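PDB 3IAL: prolyl-tRNA synthetase from Giardia lamblia ATCC 50803, which probably catalyses the ATP-dependent attachment of L-proline to tRNA(Pro), releasing AMP and diphosphate, and is captured here with prolyl-adenylate bound. Local coordinates for residues V38-R41 and C47-F50; R51-F56 and L291-L296; N59-L64 and D195-D200; C280-H285 and P295-I300. All coordinates share one frame; numbering follows the deposited sequence.

Interaction 1: residues V38-R41 and C47-F50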
loop_
_atom_site.group_PDB
_atom_site.type_symbol
_atom_site.label_atom_id
_atom_site.label_comp_id
_atom_site.label_asym_id
_atom_site.label_seq_id
_atom_site.Cartn_x
_atom_site.Cartn_y
_atom_site.Cartn_z
ATOM N N VAL B 38 9.634 13.114 -8.499
ATOM C CA VAL B 38 8.359 13.776 -8.309
ATOM C C VAL B 38 8.114 14.745 -9.458
ATOM O O VAL B 38 9.025 15.069 -10.226
ATOM C CB VAL B 38 8.328 14.580 -6.995
ATOM C CG1 VAL B 38 8.530 13.664 -5.793
ATOM C CG2 VAL B 38 9.377 15.678 -7.023
ATOM N N ASP B 39 6.873 15.189 -9.582
ATOM C CA ASP B 39 6.555 16.271 -10.488
ATOM C C ASP B 39 5.733 17.335 -9.759
ATOM O O ASP B 39 4.591 17.088 -9.369
ATOM C CB ASP B 39 5.829 15.750 -11.723
ATOM C CG ASP B 39 5.939 16.703 -12.886
ATOM O OD1 ASP B 39 5.900 17.926 -12.628
ATOM O OD2 ASP B 39 6.081 16.241 -14.037
ATOM N N ARG B 40 6.340 18.515 -9.602
ATOM C CA ARG B 40 5.747 19.653 -8.887
ATOM C C ARG B 40 4.774 20.452 -9.748
ATOM O O ARG B 40 4.101 21.351 -9.249
ATOM C CB ARG B 40 6.840 20.626 -8.409
ATOM C CG ARG B 40 7.929 20.013 -7.552
ATOM C CD ARG B 40 9.023 21.028 -7.235
ATOM N NE ARG B 40 8.639 21.972 -6.183
ATOM C CZ ARG B 40 9.449 22.894 -5.659
ATOM N NH1 ARG B 40 10.701 23.022 -6.087
ATOM N NH2 ARG B 40 9.007 23.697 -4.698
ATOM N N ARG B 41 4.709 20.138 -11.045
ATOM C CA ARG B 41 3.889 20.899 -11.995
ATOM C C ARG B 41 2.386 20.573 -11.951
ATOM O O ARG B 41 1.616 21.072 -12.770
ATOM C CB ARG B 41 4.419 20.702 -13.422
ATOM C CG ARG B 41 5.840 21.211 -13.634
ATOM C CD ARG B 41 6.364 20.848 -15.018
ATOM N NE ARG B 41 6.535 19.405 -15.174
ATOM C CZ ARG B 41 6.952 18.807 -16.289
ATOM N NH1 ARG B 41 7.251 19.522 -17.370
ATOM N NH2 ARG B 41 7.075 17.484 -16.323
ATOM N N CYS B 47 0.853 19.854 -3.740
ATOM C CA CYS B 47 0.392 18.506 -4.064
ATOM C C CYS B 47 1.208 18.013 -5.247
ATOM O O CYS B 47 0.964 18.416 -6.389
ATOM C CB CYS B 47 -1.097 18.502 -4.413
ATOM S SG CYS B 47 -2.154 19.017 -3.071
ATOM N N VAL B 48 2.179 17.146 -4.974
ATOM C CA VAL B 48 3.128 16.747 -5.994
ATOM C C VAL B 48 2.867 15.325 -6.436
ATOM O O VAL B 48 2.525 14.477 -5.624
ATOM C CB VAL B 48 4.593 16.887 -5.503
ATOM C CG1 VAL B 48 4.839 18.296 -4.981
ATOM C CG2 VAL B 48 4.896 15.866 -4.436
ATOM N N VAL B 49 3.033 15.075 -7.734
ATOM C CA VAL B 49 2.938 13.733 -8.274
ATOM C C VAL B 49 4.178 12.943 -7.864
ATOM O O VAL B 49 5.296 13.421 -8.023
ATOM C CB VAL B 49 2.833 13.744 -9.824
ATOM C CG1 VAL B 49 2.799 12.309 -10.391
ATOM C CG2 VAL B 49 1.599 14.535 -10.270
ATOM N N PHE B 50 3.968 11.751 -7.312
ATOM C CA PHE B 50 5.039 10.778 -7.143
ATOM C C PHE B 50 5.189 10.007 -8.454
ATOM O O PHE B 50 4.328 9.194 -8.796
ATOM C CB PHE B 50 4.709 9.793 -6.019
ATOM C CG PHE B 50 5.450 10.034 -4.735
ATOM C CD1 PHE B 50 6.836 9.933 -4.685
ATOM C CD2 PHE B 50 4.757 10.297 -3.564
ATOM C CE1 PHE B 50 7.527 10.127 -3.483
ATOM C CE2 PHE B 50 5.425 10.495 -2.375
ATOM C CZ PHE B 50 6.821 10.406 -2.330
HETATM O O HOH W 1 2.388 20.515 -7.356
#
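The F50 ring is met at a slant by V38, whose CG1 comes within 4.2 Å of F50 CD1, while L162 and T275 also pack on the phenyl group. Two flat groups pair within one segment: the carboxylate of D39 sits at the edge of the R41 guanidinium and in its plane. R41 grips it side-on with two nitrogens, NE reaching D39 OD1 at 3.0 Å and NH2 reaching D39 OD2 at 2.8 Å. Each oxygen uses its syn lone pair, and the NE bond is nearly straight (171°). From its anti side D39 OD1 also takes the backbone N of R41 at 3.0 Å, which makes an Asx turn. Two donors thus hold OD1, and D39 OD2 has a further partner in W134 NE1 of the second subunit, so the carboxylate is fixed in rotation. These strands form a short antiparallel β-hairpin at the subunit interface. D39 and V49 are its hydrogen-bonded pair: D39 N donates to V49 O at 2.8 Å, and V49 N to D39 O at 3.0 Å. V49 O also receives a CA-H...O contact from V38 CA at 3.1 Å. With CG anti to the backbone N (chi1 -159°), D39 turns its carboxylate away from the partner strand, leaving CB to face the CB of V49. V48 lays CG1 against R40 CA at 4.2 Å, and a water close to both R40 O and C47 O could bridge them where the strands splay. V49 packs in turn on F79 of the second subunit.

Interaction 2: residues R51-F56 and L291-L296; sequences RPYGFF and LVLPPL
A small, mainly apolar interdomain contact joins Y53 and F56 to L291, L293 and L296. The first two lie in the opening turns of helix 52-71, the long motif 1 helix of class II synthetases. The other three line the loop that leads from helix 276-285 to strand 302-307, and so to the sheet of the anticodon-binding domain. Y53 does most of the touching. Its CG stands anti to the backbone N (chi1 -158°), which sends the ring outward from the helix to meet the leucine side chains of the loop. L293 comes from the opposite direction: its CD1 lies 3.8 Å from Y53 OH and 4.2 Å from Y53 CE2. L291 instead brings CD1 to the edge of the phenol, near the ring plane, at 4.5 Å from Y53 CE2. The hydroxyl is not left to the leucines alone, since Y53 OH is hydrogen-bonded to the backbone O of K360, and the lysine's charged end makes a cation-pi contact with the same ring. Backbone bonds of L291 with L359 and of L293 with G361 hold the loop to the same neighbourhood as K360, so the loop and the K360 backbone meet the phenol together. At its own root the helix is started by R51, the N-cap residue, whose O accepts from F55 N at 2.8 Å. P299 packs on Y53 and F56 alike. One turn along from Y53, the F56 ring ends the contact, with CE2 4.2 Å from the backbone O of L296.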
loop_
_atom_site.group_PDB
_atom_site.type_symbol
_atom_site.label_atom_id
_atom_site.label_comp_id
_atom_site.label_asym_id
_atom_site.label_seq_id
_atom_site.Cartn_x
_atom_site.Cartn_y
_atom_site.Cartn_z
ATOM N N ARG B 51 6.276 10.252 -9.190
ATOM C CA ARG B 51 6.557 9.487 -10.412
ATOM C C ARG B 51 7.147 8.112 -10.053
ATOM O O ARG B 51 7.602 7.921 -8.926
ATOM C CB ARG B 51 7.491 10.283 -11.320
ATOM C CG ARG B 51 6.951 11.662 -11.662
ATOM C CD ARG B 51 7.817 12.354 -12.676
ATOM N NE ARG B 51 7.738 11.714 -13.987
ATOM C CZ ARG B 51 8.283 12.208 -15.095
ATOM N NH1 ARG B 51 8.963 13.352 -15.059
ATOM N NH2 ARG B 51 8.151 11.551 -16.242
ATOM N N PRO B 52 7.145 7.154 -11.003
ATOM C CA PRO B 52 7.494 5.749 -10.706
ATOM C C PRO B 52 8.776 5.503 -9.918
ATOM O O PRO B 52 8.765 4.756 -8.928
ATOM C CB PRO B 52 7.617 5.132 -12.096
ATOM C CG PRO B 52 6.625 5.862 -12.897
ATOM C CD PRO B 52 6.685 7.289 -12.399
ATOM N N TYR B 53 9.875 6.106 -10.365
ATOM C CA TYR B 53 11.171 5.869 -9.748
ATOM C C TYR B 53 11.161 6.338 -8.288
ATOM O O TYR B 53 11.669 5.655 -7.408
ATOM C CB TYR B 53 12.283 6.564 -10.552
ATOM C CG TYR B 53 13.640 5.962 -10.316
ATOM C CD1 TYR B 53 13.969 4.721 -10.856
ATOM C CD2 TYR B 53 14.591 6.618 -9.542
ATOM C CE1 TYR B 53 15.212 4.152 -10.638
ATOM C CE2 TYR B 53 15.846 6.053 -9.315
ATOM C CZ TYR B 53 16.139 4.816 -9.862
ATOM O OH TYR B 53 17.355 4.250 -9.650
ATOM N N GLY B 54 10.569 7.502 -8.042
ATOM C CA GLY B 54 10.379 8.000 -6.686
ATOM C C GLY B 54 9.375 7.209 -5.855
ATOM O O GLY B 54 9.640 6.899 -4.691
ATOM N N PHE B 55 8.216 6.870 -6.429
ATOM C CA PHE B 55 7.209 6.157 -5.631
ATOM C C PHE B 55 7.684 4.780 -5.160
ATOM O O PHE B 55 7.297 4.337 -4.084
ATOM C CB PHE B 55 5.865 5.988 -6.343
ATOM C CG PHE B 55 4.782 5.503 -5.419
ATOM C CD1 PHE B 55 4.297 6.335 -4.420
ATOM C CD2 PHE B 55 4.311 4.197 -5.485
ATOM C CE1 PHE B 55 3.321 5.888 -3.527
ATOM C CE2 PHE B 55 3.323 3.747 -4.598
ATOM C CZ PHE B 55 2.830 4.597 -3.626
ATOM N N PHE B 56 8.511 4.106 -5.955
ATOM C CA PHE B 56 9.059 2.818 -5.537
ATOM C C PHE B 56 9.800 2.922 -4.193
ATOM O O PHE B 56 9.716 2.019 -3.364
ATOM C CB PHE B 56 10.000 2.223 -6.592
ATOM C CG PHE B 56 10.637 0.950 -6.144
ATOM C CD1 PHE B 56 10.091 -0.269 -6.499
ATOM C CD2 PHE B 56 11.729 0.970 -5.287
ATOM C CE1 PHE B 56 10.642 -1.447 -6.048
ATOM C CE2 PHE B 56 12.287 -0.211 -4.829
ATOM C CZ PHE B 56 11.739 -1.422 -5.211
ATOM N N LEU B 291 21.922 10.836 -7.131
ATOM C CA LEU B 291 21.479 9.970 -6.061
ATOM C C LEU B 291 22.483 8.862 -5.782
ATOM O O LEU B 291 23.242 8.465 -6.658
ATOM C CB LEU B 291 20.119 9.327 -6.394
ATOM C CG LEU B 291 18.941 10.264 -6.676
ATOM C CD1 LEU B 291 17.714 9.471 -7.087
ATOM C CD2 LEU B 291 18.636 11.145 -5.476
ATOM N N VAL B 292 22.459 8.387 -4.542
ATOM C CA VAL B 292 23.220 7.237 -4.081
ATOM C C VAL B 292 22.257 6.486 -3.147
ATOM O O VAL B 292 22.105 6.852 -1.995
ATOM C CB VAL B 292 24.480 7.694 -3.305
ATOM C CG1 VAL B 292 25.186 6.519 -2.646
ATOM C CG2 VAL B 292 25.439 8.481 -4.233
ATOM N N LEU B 293 21.610 5.443 -3.657
ATOM C CA LEU B 293 20.481 4.814 -2.966
ATOM C C LEU B 293 20.890 3.619 -2.105
ATOM O O LEU B 293 21.560 2.711 -2.588
ATOM C CB LEU B 293 19.434 4.345 -3.988
ATOM C CG LEU B 293 18.866 5.422 -4.911
ATOM C CD1 LEU B 293 17.976 4.779 -5.974
ATOM C CD2 LEU B 293 18.094 6.471 -4.113
ATOM N N PRO B 294 20.465 3.606 -0.834
ATOM C CA PRO B 294 20.530 2.368 -0.071
ATOM C C PRO B 294 19.723 1.264 -0.775
ATOM O O PRO B 294 18.729 1.576 -1.449
ATOM C CB PRO B 294 19.886 2.741 1.258
ATOM C CG PRO B 294 20.027 4.220 1.359
ATOM C CD PRO B 294 19.907 4.715 -0.041
ATOM N N PRO B 295 20.157 -0.010 -0.653
ATOM C CA PRO B 295 19.496 -1.125 -1.338
ATOM C C PRO B 295 17.979 -1.207 -1.146
ATOM O O PRO B 295 17.263 -1.491 -2.110
ATOM C CB PRO B 295 20.181 -2.362 -0.738
ATOM C CG PRO B 295 21.548 -1.904 -0.418
ATOM C CD PRO B 295 21.425 -0.432 -0.032
ATOM N N LEU B 296 17.503 -0.961 0.074
ATOM C CA LEU B 296 16.066 -1.005 0.382
ATOM C C LEU B 296 15.225 -0.246 -0.645
ATOM O O LEU B 296 14.188 -0.729 -1.093
ATOM C CB LEU B 296 15.790 -0.415 1.773
ATOM C CG LEU B 296 14.307 -0.347 2.174
ATOM C CD1 LEU B 296 13.759 -1.757 2.410
ATOM C CD2 LEU B 296 14.079 0.550 3.402
#

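Interaction 3: residues N59-L64 and D195-D200; sequences NAIMRL and DTIFSD
I197 is met by two aliphatic side chains, L64 and I61, which are three residues apart and project from one side of helix 52-71. L64 CD2 lies 3.9 Å from I197 CG1 and 4.0 Å from I197 CA, so this methyl reaches down to the backbone of the other helix. The two side chains slide past each other in opposite directions. L64 is placed for this by a CG anti to its own N (chi1 177°), which extends the leucine toward helix 180-201. I61 touches with its CG2 methyl, which meets I197 CG2 at 4.2 Å. That same I197 methyl also lies at the edge of the F198 ring, in its plane. The helices approach to 7.2 Å between the CA atoms of L64 and I197.

In the next shell, L202 packs on both I61 and I197, L278 of the motif 3 helix packs on I61, and L296 on L64. Helix 180-201 widens into a pi-type turn here, D195 O accepting both S199 N at 3.0 Å and D200 N at 3.2 Å, while S199 OG is hydrogen-bonded to F204 O just beyond the helix. On the far side of helix 52-71, N59 OD1 rests over the centre of the R63 guanidinium, 3.0 Å above its plane, and R63 forms a salt bridge with E66 of the second subunit. This motif 1 helix thus carries the dimer interface on one side and the catalytic core on another. With no hydrogen bond crossing it, the join between the two helices rests on the fit of methyl and methylene groups.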
loop_
_atom_site.group_PDB
_atom_site.type_symbol
_atom_site.label_atom_id
_atom_site.label_comp_id
_atom_site.label_asym_id
_atom_site.label_seq_id
_atom_site.Cartn_x
_atom_site.Cartn_y
_atom_site.Cartn_z
ATOM N N ASN B 59 7.168 3.625 -1.286
ATOM C CA ASN B 59 6.427 2.402 -1.042
ATOM C C ASN B 59 7.285 1.378 -0.306
ATOM O O ASN B 59 6.800 0.690 0.590
ATOM C CB ASN B 59 5.934 1.817 -2.354
ATOM C CG ASN B 59 4.895 0.737 -2.156
ATOM O OD1 ASN B 59 5.060 -0.385 -2.629
ATOM N ND2 ASN B 59 3.820 1.068 -1.448
ATOM N N ALA B 60 8.567 1.305 -0.663
ATOM C CA ALA B 60 9.490 0.380 -0.007
ATOM C C ALA B 60 9.688 0.747 1.457
ATOM O O ALA B 60 9.724 -0.130 2.320
ATOM C CB ALA B 60 10.826 0.348 -0.734
ATOM N N ILE B 61 9.817 2.039 1.741
ATOM C CA ILE B 61 9.984 2.498 3.115
ATOM C C ILE B 61 8.748 2.141 3.949
ATOM O O ILE B 61 8.875 1.556 5.046
ATOM C CB ILE B 61 10.257 4.003 3.182
ATOM C CG1 ILE B 61 11.679 4.300 2.678
ATOM C CG2 ILE B 61 10.077 4.520 4.621
ATOM C CD1 ILE B 61 11.957 5.766 2.431
ATOM N N MET B 62 7.567 2.457 3.417
ATOM C CA MET B 62 6.305 2.219 4.142
ATOM C C MET B 62 5.970 0.731 4.256
ATOM O O MET B 62 5.454 0.296 5.283
ATOM C CB MET B 62 5.141 3.002 3.519
ATOM C CG MET B 62 5.339 4.520 3.576
ATOM S SD MET B 62 5.444 5.136 5.270
ATOM C CE MET B 62 6.226 6.723 4.984
ATOM N N ARG B 63 6.277 -0.050 3.224
ATOM C CA ARG B 63 6.127 -1.505 3.312
ATOM C C ARG B 63 6.990 -2.075 4.438
ATOM O O ARG B 63 6.548 -2.962 5.160
ATOM C CB ARG B 63 6.505 -2.198 1.992
ATOM C CG ARG B 63 5.460 -2.105 0.889
ATOM C CD ARG B 63 5.244 -3.471 0.222
ATOM N NE ARG B 63 4.345 -3.405 -0.935
ATOM C CZ ARG B 63 4.730 -3.394 -2.212
ATOM N NH1 ARG B 63 6.019 -3.440 -2.548
ATOM N NH2 ARG B 63 3.810 -3.336 -3.173
ATOM N N LEU B 64 8.228 -1.588 4.560
ATOM C CA LEU B 64 9.107 -2.028 5.646
ATOM C C LEU B 64 8.512 -1.674 7.007
ATOM O O LEU B 64 8.504 -2.496 7.918
ATOM C CB LEU B 64 10.512 -1.432 5.525
ATOM C CG LEU B 64 11.466 -1.802 6.672
ATOM C CD1 LEU B 64 11.746 -3.326 6.734
ATOM C CD2 LEU B 64 12.767 -1.013 6.579
ATOM N N ASP B 195 14.676 2.887 14.314
ATOM C CA ASP B 195 16.105 2.554 14.165
ATOM C C ASP B 195 16.342 1.540 13.050
ATOM O O ASP B 195 17.280 1.676 12.283
ATOM C CB ASP B 195 16.690 2.021 15.474
ATOM C CG ASP B 195 18.169 2.303 15.600
ATOM O OD1 ASP B 195 18.532 3.490 15.700
ATOM O OD2 ASP B 195 18.964 1.350 15.608
ATOM N N THR B 196 15.479 0.533 12.955
ATOM C CA THR B 196 15.528 -0.411 11.843
ATOM C C THR B 196 15.379 0.275 10.485
ATOM O O THR B 196 16.128 -0.014 9.550
ATOM C CB THR B 196 14.415 -1.477 11.953
ATOM O OG1 THR B 196 14.565 -2.191 13.185
ATOM C CG2 THR B 196 14.488 -2.448 10.783
ATOM N N ILE B 197 14.401 1.164 10.365
ATOM C CA ILE B 197 14.150 1.821 9.077
ATOM C C ILE B 197 15.262 2.798 8.751
ATOM O O ILE B 197 15.875 2.722 7.685
ATOM C CB ILE B 197 12.815 2.596 9.061
ATOM C CG1 ILE B 197 11.630 1.655 9.251
ATOM C CG2 ILE B 197 12.652 3.356 7.747
ATOM C CD1 ILE B 197 10.341 2.382 9.673
ATOM N N PHE B 198 15.516 3.719 9.675
ATOM C CA PHE B 198 16.420 4.849 9.433
ATOM C C PHE B 198 17.878 4.390 9.316
ATOM O O PHE B 198 18.586 4.780 8.384
ATOM C CB PHE B 198 16.340 5.860 10.580
ATOM C CG PHE B 198 15.060 6.681 10.635
ATOM C CD1 PHE B 198 13.868 6.245 10.066
ATOM C CD2 PHE B 198 15.061 7.894 11.325
ATOM C CE1 PHE B 198 12.700 7.019 10.166
ATOM C CE2 PHE B 198 13.909 8.673 11.419
ATOM C CZ PHE B 198 12.723 8.231 10.842
ATOM N N SER B 199 18.325 3.584 10.281
ATOM C CA SER B 199 19.748 3.234 10.423
ATOM C C SER B 199 20.140 1.893 9.790
ATOM O O SER B 199 21.028 1.854 8.943
ATOM C CB SER B 199 20.156 3.265 11.898
ATOM O OG SER B 199 20.099 4.595 12.398
ATOM N N ASP B 200 19.489 0.803 10.184
ATOM C CA ASP B 200 19.844 -0.516 9.645
ATOM C C ASP B 200 19.616 -0.582 8.135
ATOM O O ASP B 200 20.415 -1.184 7.413
ATOM C CB ASP B 200 19.050 -1.645 10.314
ATOM C CG ASP B 200 19.323 -1.774 11.808
ATOM O OD1 ASP B 200 20.214 -1.090 12.353
ATOM O OD2 ASP B 200 18.632 -2.584 12.447
#

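Interaction 4: residues C280-H285 and P295-I300; sequences CALSIH and PLIAPI
Helix 276-285, which presents A281 and L282 to I297, is knit here by the backbone bond from I284 N to C280 O at 2.9 Å, while the next one, H285 N to A281 O, is weak at 3.5 Å. The side chain of H285 is also tied, its NE2 being hydrogen-bonded to L202 O. The contact itself is carried by one methyl: I297 CD1 lies 3.9 Å from L282 CD2 and 4.3 Å from A281 CB. I297 holds CG1 in the crowded position between its N and carbonyl carbon (chi1 59°) and then runs out extended (chi2 164°), which brings CD1 up to the helix. L282 and I297 cross obliquely, whereas A281 simply points its CB at the isoleucine. The helix is the one that follows the motif 3 strand of class II synthetases, and the chain turns back from it through the loop to strand 302-307, the first strand in sequence of the anticodon-binding sheet. I297 ends a short 3-10 segment, 295-297, closed by A298 N donating to P295 O at 3.2 Å. A298 O is tied onward to R339 NH2. Behind A281 and L282, S283 OG is bonded to A279 O and S283 O to K19 NZ. L282 also packs on M32 and L37 and on L293 of the loop.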
loop_
_atom_site.group_PDB
_atom_site.type_symbol
_atom_site.label_atom_id
_atom_site.label_comp_id
_atom_site.label_asym_id
_atom_site.label_seq_id
_atom_site.Cartn_x
_atom_site.Cartn_y
_atom_site.Cartn_z
ATOM N N CYS B 280 15.366 12.419 3.775
ATOM C CA CYS B 280 16.625 12.255 4.524
ATOM C C CYS B 280 17.612 11.317 3.825
ATOM O O CYS B 280 18.751 11.687 3.574
ATOM C CB CYS B 280 16.360 11.737 5.940
ATOM S SG CYS B 280 15.629 12.943 7.061
ATOM N N ALA B 281 17.154 10.112 3.507
ATOM C CA ALA B 281 17.983 9.096 2.852
ATOM C C ALA B 281 18.576 9.598 1.540
ATOM O O ALA B 281 19.745 9.348 1.251
ATOM C CB ALA B 281 17.176 7.849 2.599
ATOM N N LEU B 282 17.774 10.305 0.745
ATOM C CA LEU B 282 18.253 10.791 -0.550
ATOM C C LEU B 282 19.259 11.918 -0.350
ATOM O O LEU B 282 20.290 11.964 -1.017
ATOM C CB LEU B 282 17.100 11.266 -1.431
ATOM C CG LEU B 282 16.025 10.233 -1.816
ATOM C CD1 LEU B 282 15.043 10.888 -2.757
ATOM C CD2 LEU B 282 16.586 8.954 -2.434
ATOM N N SER B 283 18.952 12.805 0.590
ATOM C CA SER B 283 19.694 14.048 0.761
ATOM C C SER B 283 21.062 13.812 1.386
ATOM O O SER B 283 22.059 14.415 0.972
ATOM C CB SER B 283 18.888 15.027 1.619
ATOM O OG SER B 283 17.704 15.457 0.948
ATOM N N ILE B 284 21.096 12.930 2.379
ATOM C CA ILE B 284 22.302 12.671 3.145
ATOM C C ILE B 284 23.328 11.870 2.342
ATOM O O ILE B 284 24.525 12.157 2.402
ATOM C CB ILE B 284 21.980 11.946 4.455
ATOM C CG1 ILE B 284 21.170 12.874 5.372
ATOM C CG2 ILE B 284 23.273 11.497 5.136
ATOM C CD1 ILE B 284 20.659 12.232 6.646
ATOM N N HIS B 285 22.855 10.887 1.583
ATOM C CA HIS B 285 23.735 10.023 0.801
ATOM C C HIS B 285 24.093 10.592 -0.566
ATOM O O HIS B 285 25.075 10.178 -1.149
ATOM C CB HIS B 285 23.095 8.644 0.618
ATOM C CG HIS B 285 22.818 7.946 1.909
ATOM N ND1 HIS B 285 23.790 7.768 2.872
ATOM C CD2 HIS B 285 21.692 7.374 2.397
ATOM C CE1 HIS B 285 23.273 7.121 3.896
ATOM N NE2 HIS B 285 22.000 6.877 3.638
ATOM N N PRO B 295 20.157 -0.010 -0.653
ATOM C CA PRO B 295 19.496 -1.125 -1.338
ATOM C C PRO B 295 17.979 -1.207 -1.146
ATOM O O PRO B 295 17.263 -1.491 -2.110
ATOM C CB PRO B 295 20.181 -2.362 -0.738
ATOM C CG PRO B 295 21.548 -1.904 -0.418
ATOM C CD PRO B 295 21.425 -0.432 -0.032
ATOM N N LEU B 296 17.503 -0.961 0.074
ATOM C CA LEU B 296 16.066 -1.005 0.382
ATOM C C LEU B 296 15.225 -0.246 -0.645
ATOM O O LEU B 296 14.188 -0.729 -1.093
ATOM C CB LEU B 296 15.790 -0.415 1.773
ATOM C CG LEU B 296 14.307 -0.347 2.174
ATOM C CD1 LEU B 296 13.759 -1.757 2.410
ATOM C CD2 LEU B 296 14.079 0.550 3.402
ATOM N N ILE B 297 15.684 0.945 -1.010
ATOM C CA ILE B 297 14.902 1.838 -1.865
ATOM C C ILE B 297 15.421 1.961 -3.292
ATOM O O ILE B 297 14.957 2.811 -4.025
ATOM C CB ILE B 297 14.774 3.258 -1.242
ATOM C CG1 ILE B 297 16.159 3.903 -1.021
ATOM C CG2 ILE B 297 13.980 3.180 0.050
ATOM C CD1 ILE B 297 16.126 5.435 -0.768
ATOM N N ALA B 298 16.369 1.119 -3.693
ATOM C CA ALA B 298 16.843 1.128 -5.077
ATOM C C ALA B 298 15.865 0.328 -5.935
ATOM O O ALA B 298 15.728 -0.884 -5.738
ATOM C CB ALA B 298 18.246 0.518 -5.172
ATOM N N PRO B 299 15.174 0.989 -6.883
ATOM C CA PRO B 299 14.320 0.202 -7.786
ATOM C C PRO B 299 15.102 -0.857 -8.577
ATOM O O PRO B 299 14.552 -1.906 -8.902
ATOM C CB PRO B 299 13.715 1.265 -8.715
ATOM C CG PRO B 299 13.714 2.502 -7.898
ATOM C CD PRO B 299 15.022 2.433 -7.135
ATOM N N ILE B 300 16.375 -0.575 -8.861
ATOM C CA ILE B 300 17.297 -1.532 -9.463
ATOM C C ILE B 300 18.546 -1.600 -8.593
ATOM O O ILE B 300 19.278 -0.623 -8.489
ATOM C CB ILE B 300 17.690 -1.077 -10.890
ATOM C CG1 ILE B 300 16.510 -1.250 -11.849
ATOM C CG2 ILE B 300 18.904 -1.852 -11.407
ATOM C CD1 ILE B 300 16.630 -0.394 -13.102
#

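Helix 52-71 links three of the four: it follows strand 49-50 of interaction 1 directly and supplies one side of interactions 2 and 3. Interactions 2 and 4 share P295 and L296, their centres only about 6 Å apart, and L293 CD2 lies 3.4 Å from L282 CD2. Interactions 3 and 4 meet where I61 CG1 lies 3.7 Å from I297 CG2, and L64 CD2 lies 3.8 Å from L296 CD2. The hairpin stands farther off, yet F50 CD1 reaches F55 N at 3.8 Å. The F50 side chain lies about 9 Å from the prolyl-adenylate, and those of I61 and A281 about 11 and 13 Å.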